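PDB 2QS8: Xaa-Pro Dipeptidase from Alteromonas macleodii, which probably cleaves short peptides at their carboxyl end, as a metal-dependent dipeptidase or carboxypeptidase of the amidohydrolase superfamily. Local coordinates for residues K15-D18 with Q23-S26; R244-G249 with L261-L266. All coordinates share one frame; numbering follows the deposited sequence.

Contact 1 of 2, residues K15-D18 with Q23-S26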
loop_
_atom_site.group_PDB
_atom_site.type_symbol
_atom_site.label_atom_id
_atom_site.label_comp_id
_atom_site.label_asym_id
_atom_site.label_seq_id
_atom_site.Cartn_x
_atom_site.Cartn_y
_atom_site.Cartn_z
ATOM N N LYS A 15 -16.100 37.796 -44.569
ATOM C CA LYS A 15 -17.043 37.503 -43.504
ATOM C C LYS A 15 -16.255 37.123 -42.252
ATOM O O LYS A 15 -15.110 36.669 -42.340
ATOM C CB LYS A 15 -17.990 36.378 -43.919
ATOM C CG LYS A 15 -18.912 36.771 -45.063
ATOM C CD LYS A 15 -20.082 35.823 -45.174
ATOM C CE LYS A 15 -21.107 36.327 -46.181
ATOM N NZ LYS A 15 -22.329 35.469 -46.163
ATOM N N LEU A 16 -16.859 37.325 -41.087
ATOM C CA LEU A 16 -16.170 37.024 -39.844
ATOM C C LEU A 16 -17.042 36.431 -38.747
ATOM O O LEU A 16 -18.027 37.039 -38.325
ATOM C CB LEU A 16 -15.497 38.283 -39.299
ATOM C CG LEU A 16 -14.893 38.177 -37.889
ATOM C CD1 LEU A 16 -13.639 37.318 -37.938
ATOM C CD2 LEU A 16 -14.546 39.565 -37.352
ATOM N N ILE A 17 -16.671 35.228 -38.307
ATOM C CA ILE A 17 -17.337 34.557 -37.201
ATOM C C ILE A 17 -16.279 34.742 -36.111
ATOM O O ILE A 17 -15.214 34.124 -36.162
ATOM C CB ILE A 17 -17.568 33.060 -37.496
ATOM C CG1 ILE A 17 -18.462 32.911 -38.732
ATOM C CG2 ILE A 17 -18.221 32.381 -36.297
ATOM C CD1 ILE A 17 -18.722 31.478 -39.133
ATOM N N ASP A 18 -16.556 35.606 -35.142
ATOM C CA ASP A 18 -15.576 35.894 -34.106
ATOM C C ASP A 18 -15.521 34.983 -32.882
ATOM O O ASP A 18 -14.575 35.067 -32.104
ATOM C CB ASP A 18 -15.688 37.363 -33.656
ATOM C CG ASP A 18 -16.935 37.651 -32.827
ATOM O OD1 ASP A 18 -17.702 36.723 -32.507
ATOM O OD2 ASP A 18 -17.144 38.834 -32.484
ATOM N N GLN A 23 -23.723 36.420 -34.554
ATOM C CA GLN A 23 -23.927 36.955 -35.899
ATOM C C GLN A 23 -22.702 36.865 -36.789
ATOM O O GLN A 23 -21.579 37.065 -36.334
ATOM C CB GLN A 23 -24.341 38.430 -35.820
ATOM C CG GLN A 23 -25.469 38.714 -34.846
ATOM C CD GLN A 23 -26.709 37.901 -35.150
ATOM O OE1 GLN A 23 -27.212 37.921 -36.273
ATOM N NE2 GLN A 23 -27.207 37.178 -34.152
ATOM N N VAL A 24 -22.919 36.569 -38.061
ATOM C CA VAL A 24 -21.818 36.521 -39.005
ATOM C C VAL A 24 -21.644 37.977 -39.409
ATOM O O VAL A 24 -22.576 38.597 -39.917
ATOM C CB VAL A 24 -22.157 35.698 -40.246
ATOM C CG1 VAL A 24 -20.960 35.672 -41.185
ATOM C CG2 VAL A 24 -22.552 34.284 -39.839
ATOM N N GLN A 25 -20.464 38.528 -39.162
ATOM C CA GLN A 25 -20.194 39.921 -39.486
ATOM C C GLN A 25 -19.620 40.055 -40.888
ATOM O O GLN A 25 -18.852 39.206 -41.329
ATOM C CB GLN A 25 -19.234 40.493 -38.449
ATOM C CG GLN A 25 -19.745 40.297 -37.026
ATOM C CD GLN A 25 -18.712 40.634 -35.978
ATOM O OE1 GLN A 25 -18.192 41.751 -35.937
ATOM N NE2 GLN A 25 -18.402 39.665 -35.117
ATOM N N SER A 26 -19.999 41.122 -41.586
ATOM C CA SER A 26 -19.523 41.342 -42.949
ATOM C C SER A 26 -18.439 42.408 -43.054
ATOM O O SER A 26 -18.483 43.420 -42.364
ATOM C CB SER A 26 -20.690 41.735 -43.857
ATOM O OG SER A 26 -21.673 40.719 -43.913
HETATM O O HOH W 1 -19.025 36.901 -35.794
#
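This contact lies at the turn end of the beta hairpin made by strands 9-16 and 25-26. Leu-16 and Gln-25 form an antiparallel hydrogen-bonded pair. Leu-16 N donates to Gln-25 O at 2.8 Å, in the plane of that carbonyl. Gln-25 N returns a bond to Leu-16 O at 3.0 Å, tilted from the carbonyl plane. Lys-15 and Ser-26 form the next, non-hydrogen-bonded pair.

Beyond the paired residues a water bridges the two chains. It donates to Leu-16 O and Gln-23 O and accepts from Asp-18 N and Gln-25 NE2. Four hydrogen bonds grip it, the shortest 2.6 Å to Gln-23 O, and Leu-16 O takes both the water and Gln-25 N. With CG beside the backbone N (chi1 -54°) and the chain extended beyond it, the amide of Gln-25 reaches across to Asp-18. There NE2 gives a bond to Asp-18 OD2 at 3.0 Å, weak because the N-H...O angle is only 135°. Carboxylate and amide planes are 85° apart. Asp-18 OD1 accepts from the backbone N of Lys-20 and Ser-21 in the turn.

On the Lys-15 side, Val-24 CG1 sits 4.1 Å from Lys-15 CD. Ile-17 CG1 is 4.5 Å from Val-24 CG2, and the same side chain also packs on Met-352 and Ile-355 of helix 351-357. The arrangement is that of a beta hairpin end, with a bound water continuing the cross-strand bonding where strand pairing stops.

Contact 2 of 2, residues R244-G249 with L261-L266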
loop_
_atom_site.group_PDB
_atom_site.type_symbol
_atom_site.label_atom_id
_atom_site.label_comp_id
_atom_site.label_asym_id
_atom_site.label_seq_id
_atom_site.Cartn_x
_atom_site.Cartn_y
_atom_site.Cartn_z
ATOM N N ARG A 244 -19.976 9.079 -10.710
ATOM C CA ARG A 244 -18.995 9.117 -9.628
ATOM C C ARG A 244 -17.991 10.223 -9.960
ATOM O O ARG A 244 -17.526 10.940 -9.080
ATOM C CB ARG A 244 -18.267 7.773 -9.497
ATOM C CG ARG A 244 -19.162 6.611 -9.105
ATOM C CD ARG A 244 -18.378 5.321 -8.846
ATOM N NE ARG A 244 -19.269 4.222 -8.477
ATOM C CZ ARG A 244 -18.881 2.964 -8.259
ATOM N NH1 ARG A 244 -17.603 2.614 -8.375
ATOM N NH2 ARG A 244 -19.776 2.049 -7.911
ATOM N N ALA A 245 -17.687 10.359 -11.247
ATOM C CA ALA A 245 -16.738 11.359 -11.718
ATOM C C ALA A 245 -17.331 12.769 -11.730
ATOM O O ALA A 245 -16.653 13.727 -11.368
ATOM C CB ALA A 245 -16.230 10.987 -13.115
ATOM N N ILE A 246 -18.586 12.889 -12.161
ATOM C CA ILE A 246 -19.248 14.184 -12.204
ATOM C C ILE A 246 -19.347 14.728 -10.786
ATOM O O ILE A 246 -19.024 15.884 -10.535
ATOM C CB ILE A 246 -20.656 14.064 -12.808
ATOM C CG1 ILE A 246 -20.548 13.549 -14.241
ATOM C CG2 ILE A 246 -21.357 15.420 -12.795
ATOM C CD1 ILE A 246 -21.857 13.112 -14.845
ATOM N N LYS A 247 -19.784 13.885 -9.860
ATOM C CA LYS A 247 -19.903 14.300 -8.470
ATOM C C LYS A 247 -18.543 14.610 -7.851
ATOM O O LYS A 247 -18.451 15.406 -6.923
ATOM C CB LYS A 247 -20.605 13.218 -7.646
ATOM C CG LYS A 247 -22.109 13.148 -7.888
ATOM C CD LYS A 247 -22.822 12.195 -6.928
ATOM C CE LYS A 247 -22.577 10.742 -7.262
ATOM N NZ LYS A 247 -23.386 9.867 -6.367
ATOM N N ALA A 248 -17.485 13.978 -8.362
ATOM C CA ALA A 248 -16.147 14.209 -7.815
ATOM C C ALA A 248 -15.615 15.576 -8.233
ATOM O O ALA A 248 -14.727 16.130 -7.579
ATOM C CB ALA A 248 -15.182 13.104 -8.259
ATOM N N GLY A 249 -16.148 16.105 -9.332
ATOM C CA GLY A 249 -15.730 17.416 -9.795
ATOM C C GLY A 249 -14.804 17.473 -10.996
ATOM O O GLY A 249 -14.071 18.447 -11.157
ATOM N N LEU A 261 -30.681 10.893 -17.197
ATOM C CA LEU A 261 -31.243 12.173 -16.761
ATOM C C LEU A 261 -30.522 12.722 -15.532
ATOM O O LEU A 261 -30.200 13.908 -15.471
ATOM C CB LEU A 261 -32.744 12.031 -16.458
ATOM C CG LEU A 261 -33.464 13.284 -15.933
ATOM C CD1 LEU A 261 -33.323 14.425 -16.933
ATOM C CD2 LEU A 261 -34.939 12.973 -15.686
ATOM N N GLU A 262 -30.266 11.857 -14.558
ATOM C CA GLU A 262 -29.582 12.278 -13.344
ATOM C C GLU A 262 -28.172 12.803 -13.626
ATOM O O GLU A 262 -27.749 13.817 -13.064
ATOM C CB GLU A 262 -29.487 11.120 -12.357
ATOM C CG GLU A 262 -28.786 11.503 -11.072
ATOM C CD GLU A 262 -28.467 10.310 -10.196
ATOM O OE1 GLU A 262 -27.835 10.522 -9.140
ATOM O OE2 GLU A 262 -28.843 9.170 -10.560
ATOM N N ALA A 263 -27.446 12.109 -14.497
ATOM C CA ALA A 263 -26.091 12.516 -14.832
ATOM C C ALA A 263 -26.109 13.880 -15.505
ATOM O O ALA A 263 -25.230 14.695 -15.269
ATOM C CB ALA A 263 -25.437 11.489 -15.747
HETATM N N MSE A 264 -27.120 14.119 -16.333
HETATM C CA MSE A 264 -27.241 15.383 -17.029
HETATM C C MSE A 264 -27.437 16.554 -16.085
HETATM O O MSE A 264 -26.770 17.571 -16.231
HETATM C CB MSE A 264 -28.375 15.309 -18.033
HETATM C CG MSE A 264 -28.085 14.311 -19.131
HETATM SE SE MSE A 264 -29.332 14.436 -20.659
HETATM C CE MSE A 264 -30.753 13.230 -20.120
ATOM N N ASP A 265 -28.334 16.413 -15.113
ATOM C CA ASP A 265 -28.555 17.486 -14.152
ATOM C C ASP A 265 -27.309 17.679 -13.286
ATOM O O ASP A 265 -26.972 18.799 -12.905
ATOM C CB ASP A 265 -29.768 17.189 -13.267
ATOM C CG ASP A 265 -31.081 17.268 -14.034
ATOM O OD1 ASP A 265 -31.232 18.202 -14.847
ATOM O OD2 ASP A 265 -31.967 16.413 -13.820
ATOM N N LEU A 266 -26.628 16.588 -12.967
ATOM C CA LEU A 266 -25.415 16.689 -12.171
ATOM C C LEU A 266 -24.372 17.487 -12.943
ATOM O O LEU A 266 -23.712 18.351 -12.383
ATOM C CB LEU A 266 -24.871 15.298 -11.839
ATOM C CG LEU A 266 -25.601 14.570 -10.709
ATOM C CD1 LEU A 266 -25.122 13.133 -10.625
ATOM C CD2 LEU A 266 -25.350 15.299 -9.388
#
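The short segments 244-248 and 261-266 run nearly parallel, their axes 9.9 Å apart at closest and 19° apart in direction, with Ile-246 and Leu-266 facing each other. The side chain of Ile-246 reaches across with both branches. Its CG2 meets Leu-266 CB at 3.6 Å. Its CD1 lies 4.0 Å from Ala-263 CB, about one helical turn before Leu-266. CG1 stands anti to the carbonyl carbon (chi1 -61°) and chi2 is extended at 168°, which sends CD1 out to the alanine. Lys-247 adds its aliphatic part, with CG 4.1 Å from Leu-266 CD1. An alanine in place of Ile-246 would probably open a gap between the helices and leave Ala-263 CB and Leu-266 CB without the branches that now touch them.

Helix 239-248 ends in a Schellman motif at Gly-249, whose positive phi would press a CB against the preceding carbonyl oxygen. Glu-262 OE2 forms a salt bridge with Lys-243 NZ, one turn before Lys-247. Arg-244 points away from this contact and makes a salt bridge to Asp-227 of the second subunit. The chemistry is therefore apolar where the two segments touch, and side-chain packing joins them, with charged groups at the margin.

Contact 1 comes first along the chain and closes before contact 2 opens. Their centres are 36 Å apart, and the nearest atoms are about 26 Å apart, so they do not touch. They share no strand or helix. Contact 1 belongs to the mixed sheet that holds strands from both ends of the chain, beside the barrel. Contact 2 joins helices 239-248 and 261-270, which flank the parallel strands 231-236, 252-253 and 273-275 of the TIM barrel. Those strands and the loops after them carry His-235, His-237, His-255 and Thr-277 of the pocket that holds the bound methionine. Thus contact 2 packs two outer helices of the barrel against each other, while contact 1 closes a hairpin of the mixed sheet.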